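Uncharacterized protein (PDB 1ZJJ) is uncharacterised but is probably a magnesium-dependent phosphatase of the haloacid dehalogenase (HAD) superfamily. Local coordinates at residues 81-91 and 119-130; 186-194 and 213-224. One frame throughout, in Å; residues are numbered along the deposited sequence.

Contact 1. Residues 81-91 and 119-130; sequences LDPGKIFVIGG and VKHVVVGLDPDL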
loop_
_atom_site.group_PDB
_atom_site.type_symbol
_atom_site.label_atom_id
_atom_site.label_comp_id
_atom_site.label_asym_id
_atom_site.label_seq_id
_atom_site.Cartn_x
_atom_site.Cartn_y
_atom_site.Cartn_z
ATOM N N LEU B 81 -10.814 9.559 21.678
ATOM C CA LEU B 81 -9.538 10.240 21.486
ATOM C C LEU B 81 -9.573 11.669 21.998
ATOM O O LEU B 81 -10.639 12.198 22.313
ATOM C CB LEU B 81 -9.154 10.229 20.003
ATOM C CG LEU B 81 -9.091 8.853 19.324
ATOM C CD1 LEU B 81 -8.853 9.044 17.824
ATOM C CD2 LEU B 81 -7.980 8.000 19.939
ATOM N N ASP B 82 -8.402 12.290 22.089
ATOM C CA ASP B 82 -8.316 13.668 22.559
ATOM C C ASP B 82 -8.293 14.615 21.373
ATOM O O ASP B 82 -7.505 14.447 20.451
ATOM C CB ASP B 82 -7.064 13.857 23.404
ATOM C CG ASP B 82 -6.982 12.863 24.534
ATOM O OD1 ASP B 82 -7.952 12.766 25.315
ATOM O OD2 ASP B 82 -5.949 12.174 24.632
ATOM N N PRO B 83 -9.159 15.635 21.389
ATOM C CA PRO B 83 -9.224 16.600 20.292
ATOM C C PRO B 83 -7.854 17.127 19.871
ATOM O O PRO B 83 -7.033 17.502 20.706
ATOM C CB PRO B 83 -10.127 17.692 20.855
ATOM C CG PRO B 83 -11.049 16.921 21.751
ATOM C CD PRO B 83 -10.082 16.016 22.471
ATOM N N GLY B 84 -7.627 17.152 18.561
ATOM C CA GLY B 84 -6.367 17.619 18.016
ATOM C C GLY B 84 -6.551 17.811 16.524
ATOM O O GLY B 84 -7.541 17.336 15.952
ATOM N N LYS B 85 -5.615 18.503 15.877
ATOM C CA LYS B 85 -5.739 18.733 14.442
ATOM C C LYS B 85 -5.661 17.446 13.633
ATOM O O LYS B 85 -4.914 16.531 13.956
ATOM C CB LYS B 85 -4.694 19.739 13.977
ATOM C CG LYS B 85 -4.969 21.116 14.515
ATOM C CD LYS B 85 -3.709 21.933 14.482
ATOM C CE LYS B 85 -3.839 23.131 13.565
ATOM N NZ LYS B 85 -2.615 23.965 13.617
ATOM N N ILE B 86 -6.462 17.405 12.577
ATOM C CA ILE B 86 -6.585 16.248 11.700
ATOM C C ILE B 86 -6.072 16.474 10.280
ATOM O O ILE B 86 -6.288 17.541 9.680
ATOM C CB ILE B 86 -8.086 15.828 11.575
ATOM C CG1 ILE B 86 -8.701 15.709 12.972
ATOM C CG2 ILE B 86 -8.212 14.500 10.784
ATOM C CD1 ILE B 86 -10.234 15.663 12.991
ATOM N N PHE B 87 -5.408 15.457 9.744
ATOM C CA PHE B 87 -4.958 15.496 8.362
ATOM C C PHE B 87 -5.792 14.393 7.716
ATOM O O PHE B 87 -5.805 13.261 8.195
ATOM C CB PHE B 87 -3.479 15.158 8.230
ATOM C CG PHE B 87 -2.995 15.169 6.810
ATOM C CD1 PHE B 87 -2.943 16.360 6.089
ATOM C CD2 PHE B 87 -2.632 13.986 6.174
ATOM C CE1 PHE B 87 -2.535 16.376 4.752
ATOM C CE2 PHE B 87 -2.224 13.984 4.839
ATOM C CZ PHE B 87 -2.175 15.183 4.125
ATOM N N VAL B 88 -6.493 14.718 6.640
ATOM C CA VAL B 88 -7.347 13.736 5.996
ATOM C C VAL B 88 -6.967 13.318 4.587
ATOM O O VAL B 88 -6.582 14.140 3.755
ATOM C CB VAL B 88 -8.801 14.242 5.929
ATOM C CG1 VAL B 88 -9.686 13.209 5.239
ATOM C CG2 VAL B 88 -9.307 14.552 7.326
ATOM N N ILE B 89 -7.088 12.019 4.336
ATOM C CA ILE B 89 -6.859 11.447 3.018
ATOM C C ILE B 89 -8.195 10.783 2.729
ATOM O O ILE B 89 -8.562 9.802 3.383
ATOM C CB ILE B 89 -5.736 10.391 3.010
ATOM C CG1 ILE B 89 -4.369 11.093 3.022
ATOM C CG2 ILE B 89 -5.879 9.485 1.775
ATOM C CD1 ILE B 89 -3.180 10.152 3.178
ATOM N N GLY B 90 -8.944 11.344 1.786
ATOM C CA GLY B 90 -10.239 10.775 1.472
ATOM C C GLY B 90 -11.133 11.721 0.702
ATOM O O GLY B 90 -10.704 12.806 0.300
ATOM N N GLY B 91 -12.384 11.311 0.516
ATOM C CA GLY B 91 -13.331 12.112 -0.228
ATOM C C GLY B 91 -14.187 13.058 0.589
ATOM O O GLY B 91 -14.091 13.130 1.815
ATOM N N VAL B 119 0.011 17.990 13.303
ATOM C CA VAL B 119 -1.106 17.051 13.177
ATOM C C VAL B 119 -1.136 16.035 14.317
ATOM O O VAL B 119 -0.116 15.424 14.631
ATOM C CB VAL B 119 -1.026 16.269 11.846
ATOM C CG1 VAL B 119 -2.026 15.106 11.856
ATOM C CG2 VAL B 119 -1.301 17.202 10.684
ATOM N N LYS B 120 -2.304 15.850 14.929
ATOM C CA LYS B 120 -2.448 14.900 16.032
ATOM C C LYS B 120 -3.143 13.601 15.599
ATOM O O LYS B 120 -2.963 12.552 16.224
ATOM C CB LYS B 120 -3.236 15.539 17.184
ATOM C CG LYS B 120 -2.529 16.705 17.867
ATOM C CD LYS B 120 -1.238 16.247 18.532
ATOM C CE LYS B 120 -0.485 17.409 19.174
ATOM N NZ LYS B 120 -1.174 17.947 20.383
ATOM N N HIS B 121 -3.935 13.680 14.534
ATOM C CA HIS B 121 -4.662 12.518 14.027
ATOM C C HIS B 121 -4.638 12.461 12.502
ATOM O O HIS B 121 -4.875 13.468 11.831
ATOM C CB HIS B 121 -6.128 12.568 14.484
ATOM C CG HIS B 121 -6.306 12.766 15.957
ATOM N ND1 HIS B 121 -5.947 11.815 16.889
ATOM C CD2 HIS B 121 -6.806 13.810 16.665
ATOM C CE1 HIS B 121 -6.217 12.261 18.102
ATOM N NE2 HIS B 121 -6.739 13.472 17.992
ATOM N N VAL B 122 -4.347 11.283 11.958
ATOM C CA VAL B 122 -4.349 11.088 10.514
ATOM C C VAL B 122 -5.482 10.111 10.205
ATOM O O VAL B 122 -5.506 8.996 10.722
ATOM C CB VAL B 122 -3.020 10.502 10.007
ATOM C CG1 VAL B 122 -3.117 10.241 8.510
ATOM C CG2 VAL B 122 -1.879 11.468 10.299
ATOM N N VAL B 123 -6.435 10.548 9.388
ATOM C CA VAL B 123 -7.586 9.724 9.028
ATOM C C VAL B 123 -7.502 9.366 7.543
ATOM O O VAL B 123 -7.425 10.246 6.679
ATOM C CB VAL B 123 -8.908 10.467 9.329
ATOM C CG1 VAL B 123 -10.097 9.615 8.911
ATOM C CG2 VAL B 123 -9.003 10.777 10.821
ATOM N N VAL B 124 -7.521 8.069 7.256
ATOM C CA VAL B 124 -7.388 7.585 5.890
ATOM C C VAL B 124 -8.585 6.780 5.419
ATOM O O VAL B 124 -8.933 5.768 6.020
ATOM C CB VAL B 124 -6.133 6.691 5.761
ATOM C CG1 VAL B 124 -5.881 6.320 4.300
ATOM C CG2 VAL B 124 -4.928 7.399 6.362
ATOM N N GLY B 125 -9.205 7.244 4.340
ATOM C CA GLY B 125 -10.333 6.550 3.753
ATOM C C GLY B 125 -10.028 6.425 2.272
ATOM O O GLY B 125 -8.906 6.714 1.843
ATOM N N LEU B 126 -11.005 5.996 1.484
ATOM C CA LEU B 126 -10.796 5.868 0.049
ATOM C C LEU B 126 -10.596 7.258 -0.566
ATOM O O LEU B 126 -11.444 8.128 -0.428
ATOM C CB LEU B 126 -11.999 5.187 -0.613
ATOM C CG LEU B 126 -11.963 5.180 -2.146
ATOM C CD1 LEU B 126 -10.807 4.312 -2.625
ATOM C CD2 LEU B 126 -13.289 4.663 -2.698
ATOM N N ASP B 127 -9.468 7.458 -1.239
ATOM C CA ASP B 127 -9.175 8.740 -1.875
ATOM C C ASP B 127 -8.913 8.524 -3.360
ATOM O O ASP B 127 -7.824 8.117 -3.756
ATOM C CB ASP B 127 -7.955 9.393 -1.226
ATOM C CG ASP B 127 -7.653 10.765 -1.807
ATOM O OD1 ASP B 127 -8.357 11.183 -2.750
ATOM O OD2 ASP B 127 -6.711 11.420 -1.321
ATOM N N PRO B 128 -9.918 8.795 -4.204
ATOM C CA PRO B 128 -9.803 8.627 -5.654
ATOM C C PRO B 128 -8.780 9.574 -6.262
ATOM O O PRO B 128 -8.342 9.385 -7.394
ATOM C CB PRO B 128 -11.219 8.921 -6.146
ATOM C CG PRO B 128 -12.069 8.549 -4.975
ATOM C CD PRO B 128 -11.295 9.151 -3.837
ATOM N N ASP B 129 -8.417 10.605 -5.503
ATOM C CA ASP B 129 -7.447 11.585 -5.964
ATOM C C ASP B 129 -6.168 11.499 -5.145
ATOM O O ASP B 129 -5.498 12.507 -4.925
ATOM C CB ASP B 129 -8.026 13.002 -5.862
ATOM C CG ASP B 129 -9.341 13.151 -6.607
ATOM O OD1 ASP B 129 -9.428 12.714 -7.777
ATOM O OD2 ASP B 129 -10.286 13.716 -6.021
ATOM N N LEU B 130 -5.839 10.289 -4.694
ATOM C CA LEU B 130 -4.635 10.065 -3.900
ATOM C C LEU B 130 -3.382 10.470 -4.674
ATOM O O LEU B 130 -3.310 10.319 -5.893
ATOM C CB LEU B 130 -4.512 8.582 -3.505
ATOM C CG LEU B 130 -3.306 8.228 -2.622
ATOM C CD1 LEU B 130 -3.500 8.858 -1.248
ATOM C CD2 LEU B 130 -3.153 6.712 -2.489
HETATM O O HOH W 1 -9.761 13.360 -2.157
HETATM O O HOH W 2 -13.124 8.970 1.652
#

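Contact 2. Residues 186-194 and 213-224; sequences GKPNEPMYE and DTDIAFAKKFGM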
loop_
_atom_site.group_PDB
_atom_site.type_symbol
_atom_site.label_atom_id
_atom_site.label_comp_id
_atom_site.label_asym_id
_atom_site.label_seq_id
_atom_site.Cartn_x
_atom_site.Cartn_y
_atom_site.Cartn_z
ATOM N N GLY B 186 -14.222 0.618 10.267
ATOM C CA GLY B 186 -15.297 -0.163 9.683
ATOM C C GLY B 186 -15.311 -1.671 9.834
ATOM O O GLY B 186 -14.413 -2.264 10.432
ATOM N N LYS B 187 -16.361 -2.282 9.289
ATOM C CA LYS B 187 -16.536 -3.732 9.317
ATOM C C LYS B 187 -15.256 -4.382 8.806
ATOM O O LYS B 187 -14.663 -3.905 7.839
ATOM C CB LYS B 187 -17.701 -4.133 8.410
ATOM C CG LYS B 187 -19.029 -3.488 8.775
ATOM C CD LYS B 187 -20.085 -3.741 7.701
ATOM C CE LYS B 187 -19.722 -3.028 6.403
ATOM N NZ LYS B 187 -20.720 -3.317 5.346
ATOM N N PRO B 188 -14.851 -5.517 9.400
ATOM C CA PRO B 188 -15.479 -6.252 10.505
ATOM C C PRO B 188 -14.934 -5.857 11.871
ATOM O O PRO B 188 -14.862 -6.683 12.785
ATOM C CB PRO B 188 -15.130 -7.690 10.170
ATOM C CG PRO B 188 -13.698 -7.542 9.755
ATOM C CD PRO B 188 -13.742 -6.309 8.835
ATOM N N ASN B 189 -14.561 -4.592 12.016
ATOM C CA ASN B 189 -13.987 -4.114 13.260
ATOM C C ASN B 189 -14.966 -3.633 14.322
ATOM O O ASN B 189 -16.102 -3.263 14.038
ATOM C CB ASN B 189 -12.955 -3.035 12.941
ATOM C CG ASN B 189 -11.782 -3.588 12.155
ATOM O OD1 ASN B 189 -10.890 -4.214 12.722
ATOM N ND2 ASN B 189 -11.791 -3.385 10.844
ATOM N N GLU B 190 -14.485 -3.640 15.558
ATOM C CA GLU B 190 -15.256 -3.271 16.733
ATOM C C GLU B 190 -15.803 -1.836 16.801
ATOM O O GLU B 190 -16.913 -1.622 17.282
ATOM C CB GLU B 190 -14.413 -3.604 17.968
ATOM C CG GLU B 190 -15.134 -3.542 19.291
ATOM C CD GLU B 190 -15.335 -2.126 19.757
ATOM O OE1 GLU B 190 -14.530 -1.265 19.348
ATOM O OE2 GLU B 190 -16.280 -1.869 20.534
ATOM N N PRO B 191 -15.040 -0.833 16.328
ATOM C CA PRO B 191 -15.565 0.536 16.392
ATOM C C PRO B 191 -16.910 0.673 15.671
ATOM O O PRO B 191 -17.794 1.418 16.111
ATOM C CB PRO B 191 -14.470 1.359 15.710
ATOM C CG PRO B 191 -13.223 0.589 16.048
ATOM C CD PRO B 191 -13.662 -0.840 15.806
ATOM N N MET B 192 -17.058 -0.047 14.562
ATOM C CA MET B 192 -18.293 -0.000 13.782
ATOM C C MET B 192 -19.419 -0.641 14.586
ATOM O O MET B 192 -20.549 -0.162 14.578
ATOM C CB MET B 192 -18.122 -0.749 12.459
ATOM C CG MET B 192 -19.168 -0.402 11.415
ATOM S SD MET B 192 -18.902 1.261 10.756
ATOM C CE MET B 192 -18.939 0.940 9.019
ATOM N N TYR B 193 -19.102 -1.731 15.279
ATOM C CA TYR B 193 -20.098 -2.423 16.094
ATOM C C TYR B 193 -20.523 -1.513 17.236
ATOM O O TYR B 193 -21.690 -1.472 17.610
ATOM C CB TYR B 193 -19.528 -3.721 16.673
ATOM C CG TYR B 193 -20.532 -4.498 17.502
ATOM C CD1 TYR B 193 -21.621 -5.130 16.901
ATOM C CD2 TYR B 193 -20.413 -4.569 18.890
ATOM C CE1 TYR B 193 -22.567 -5.811 17.662
ATOM C CE2 TYR B 193 -21.354 -5.250 19.660
ATOM C CZ TYR B 193 -22.428 -5.864 19.041
ATOM O OH TYR B 193 -23.377 -6.506 19.798
ATOM N N GLU B 194 -19.561 -0.783 17.790
ATOM C CA GLU B 194 -19.851 0.126 18.886
ATOM C C GLU B 194 -20.890 1.142 18.439
ATOM O O GLU B 194 -21.779 1.503 19.203
ATOM C CB GLU B 194 -18.573 0.831 19.354
ATOM C CG GLU B 194 -18.816 1.898 20.399
ATOM C CD GLU B 194 -17.531 2.418 21.017
ATOM O OE1 GLU B 194 -16.570 2.685 20.270
ATOM O OE2 GLU B 194 -17.488 2.570 22.254
ATOM N N ASP B 213 -15.647 -11.446 3.981
ATOM C CA ASP B 213 -14.553 -10.815 4.713
ATOM C C ASP B 213 -14.916 -9.594 5.557
ATOM O O ASP B 213 -14.193 -9.263 6.492
ATOM C CB ASP B 213 -13.444 -10.439 3.737
ATOM C CG ASP B 213 -13.916 -9.471 2.680
ATOM O OD1 ASP B 213 -13.924 -8.255 2.950
ATOM O OD2 ASP B 213 -14.301 -9.930 1.585
ATOM N N THR B 214 -16.011 -8.908 5.235
ATOM C CA THR B 214 -16.404 -7.753 6.037
ATOM C C THR B 214 -17.751 -7.970 6.724
ATOM O O THR B 214 -17.827 -8.042 7.951
ATOM C CB THR B 214 -16.488 -6.457 5.192
ATOM O OG1 THR B 214 -17.341 -6.669 4.064
ATOM C CG2 THR B 214 -15.111 -6.035 4.724
ATOM N N ASP B 215 -18.807 -8.094 5.926
ATOM C CA ASP B 215 -20.147 -8.284 6.467
ATOM C C ASP B 215 -20.311 -9.516 7.358
ATOM O O ASP B 215 -20.688 -9.399 8.524
ATOM C CB ASP B 215 -21.161 -8.336 5.323
ATOM C CG ASP B 215 -21.151 -7.076 4.490
ATOM O OD1 ASP B 215 -21.128 -5.979 5.083
ATOM O OD2 ASP B 215 -21.170 -7.178 3.251
ATOM N N ILE B 216 -20.027 -10.694 6.819
ATOM C CA ILE B 216 -20.192 -11.910 7.603
ATOM C C ILE B 216 -19.173 -12.023 8.736
ATOM O O ILE B 216 -19.507 -12.468 9.833
ATOM C CB ILE B 216 -20.135 -13.157 6.697
ATOM C CG1 ILE B 216 -21.176 -13.021 5.584
ATOM C CG2 ILE B 216 -20.416 -14.415 7.508
ATOM C CD1 ILE B 216 -22.592 -12.742 6.088
ATOM N N ALA B 217 -17.935 -11.607 8.479
ATOM C CA ALA B 217 -16.902 -11.666 9.506
ATOM C C ALA B 217 -17.335 -10.799 10.689
ATOM O O ALA B 217 -17.138 -11.151 11.847
ATOM C CB ALA B 217 -15.583 -11.168 8.940
ATOM N N PHE B 218 -17.946 -9.666 10.362
ATOM C CA PHE B 218 -18.435 -8.704 11.337
ATOM C C PHE B 218 -19.493 -9.345 12.239
ATOM O O PHE B 218 -19.390 -9.302 13.461
ATOM C CB PHE B 218 -19.031 -7.514 10.578
ATOM C CG PHE B 218 -19.489 -6.378 11.449
ATOM C CD1 PHE B 218 -18.614 -5.750 12.326
ATOM C CD2 PHE B 218 -20.788 -5.886 11.333
ATOM C CE1 PHE B 218 -19.024 -4.644 13.076
ATOM C CE2 PHE B 218 -21.209 -4.785 12.072
ATOM C CZ PHE B 218 -20.324 -4.160 12.947
ATOM N N ALA B 219 -20.504 -9.947 11.621
ATOM C CA ALA B 219 -21.593 -10.582 12.359
ATOM C C ALA B 219 -21.096 -11.648 13.328
ATOM O O ALA B 219 -21.499 -11.672 14.491
ATOM C CB ALA B 219 -22.581 -11.188 11.394
ATOM N N LYS B 220 -20.220 -12.520 12.839
ATOM C CA LYS B 220 -19.665 -13.598 13.658
ATOM C C LYS B 220 -18.798 -13.132 14.821
ATOM O O LYS B 220 -18.863 -13.699 15.903
ATOM C CB LYS B 220 -18.860 -14.551 12.784
ATOM C CG LYS B 220 -19.671 -15.172 11.682
ATOM C CD LYS B 220 -21.036 -15.608 12.186
ATOM C CE LYS B 220 -20.965 -16.988 12.823
ATOM N NZ LYS B 220 -20.166 -17.980 12.059
ATOM N N LYS B 221 -17.974 -12.115 14.595
ATOM C CA LYS B 221 -17.109 -11.602 15.649
ATOM C C LYS B 221 -17.892 -10.930 16.763
ATOM O O LYS B 221 -17.477 -10.951 17.918
ATOM C CB LYS B 221 -16.083 -10.624 15.065
ATOM C CG LYS B 221 -14.994 -11.313 14.248
ATOM C CD LYS B 221 -14.119 -10.324 13.496
ATOM C CE LYS B 221 -13.666 -9.185 14.400
ATOM N NZ LYS B 221 -12.861 -8.191 13.654
ATOM N N PHE B 222 -19.036 -10.347 16.427
ATOM C CA PHE B 222 -19.833 -9.663 17.438
ATOM C C PHE B 222 -21.185 -10.288 17.783
ATOM O O PHE B 222 -22.050 -9.646 18.376
ATOM C CB PHE B 222 -19.975 -8.196 17.042
ATOM C CG PHE B 222 -18.653 -7.509 16.890
ATOM C CD1 PHE B 222 -17.862 -7.247 18.003
ATOM C CD2 PHE B 222 -18.153 -7.212 15.625
ATOM C CE1 PHE B 222 -16.583 -6.702 17.860
ATOM C CE2 PHE B 222 -16.881 -6.670 15.471
ATOM C CZ PHE B 222 -16.094 -6.416 16.590
ATOM N N GLY B 223 -21.351 -11.553 17.412
ATOM C CA GLY B 223 -22.574 -12.269 17.736
ATOM C C GLY B 223 -23.872 -11.821 17.095
ATOM O O GLY B 223 -24.938 -11.893 17.712
ATOM N N MET B 224 -23.791 -11.353 15.859
ATOM C CA MET B 224 -24.977 -10.930 15.130
ATOM C C MET B 224 -25.332 -12.094 14.219
ATOM O O MET B 224 -24.439 -12.803 13.748
ATOM C CB MET B 224 -24.670 -9.716 14.257
ATOM C CG MET B 224 -24.094 -8.533 14.988
ATOM S SD MET B 224 -23.440 -7.359 13.799
ATOM C CE MET B 224 -24.959 -6.574 13.202
#

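Contact 1. Residues 81-91 and 119-130
H121, in strand 121-124, reaches into the loop that leads to strand 86-89. Its CB lies 4.2 Å from K85 O. With CG anti to the carbonyl carbon (chi1 -52°), the CD2 edge of the ring meets G84 O, 3.7 Å away, and CE1 passes L81 CB. At the tip, H121 NE2 donates to D82 O over 2.8 Å, with the oxygen in the ring plane, while ND1 turns away to T147 OG1. Behind the ring, strand 86-89, outermost of the four in this sheet, runs parallel to 121-124. K85 O takes two donors, K120 N at 2.9 Å and H121 N at 3.1 Å, and F87 N, V123 N, I89 N and G125 N carry the pairing onward. On the sheet face of I86 and V123 their CG2 methyls meet at 3.8 Å. On the other face I89 CG2 presses on D127 CB, 3.7 Å away, and L130 CD1. D127 OD2 forms a salt bridge with K134 NZ, and a water bridges D127 OD1 and G90 O. Apolar side chains thus flank a hydrogen-bonded backbone, a histidine held at both ring nitrogens closing one end and a carboxylate matched by K134 the other.

Contact 2. Residues 186-194 and 213-224
K187 NZ is gripped by D215 OD1 at 2.7 Å in a salt bridge, and also by D7 OD1 and L39 O, beside the magnesium held by D7, D9 and D210. This is consistent with a HAD-type active site, where a lysine is set among the acidic residues. D215 OD2 in turn accepts from R211 N, so both carboxylate oxygens of D215 are engaged. On its way to the site K187 lays CG over the centre of the F218 ring, 4.0 Å from the centroid. The peptide before P188 is cis, and P188 CB packs on A217 CB at 3.7 Å. Farther along helix 213-221, K221 NZ binds P188 O from above the carbonyl plane. Y193 and F222 form an offset stack, planes 10° apart and centroids 4.7 Å apart. The Y193 ring swings out with CG opposite the backbone N (chi1 -179°), and each residue places its CB over the other's ring. A serine in place of Y193 would probably leave F222 without its stacking partner and open a gap beside M224. F218 presents its edge to the start of helix 190-194, its CZ 3.6 Å from Y193 N.

From the N terminus, the chain first builds strands 2-6, 36-40 and 66-68 of the six-stranded sheet, then passes through helix 69-80 to reach contact 1. That contact closes a loop made largely of helices 92-101 and 108-115, a mostly helical excursion between parallel neighbours that pairs G104 and V106 with I86 on the way. Strands 147-150 and 183-184 complete this second sheet before contact 2 opens at 186-194. Contact 2 closes a shorter loop containing strand 204-209, back in the larger sheet, and ties helix 190-199 to helix 212-221. The two loops follow in series, neither nested nor crossed; the centres of contact 1 and contact 2 are about 23 Å apart, and the two do not touch.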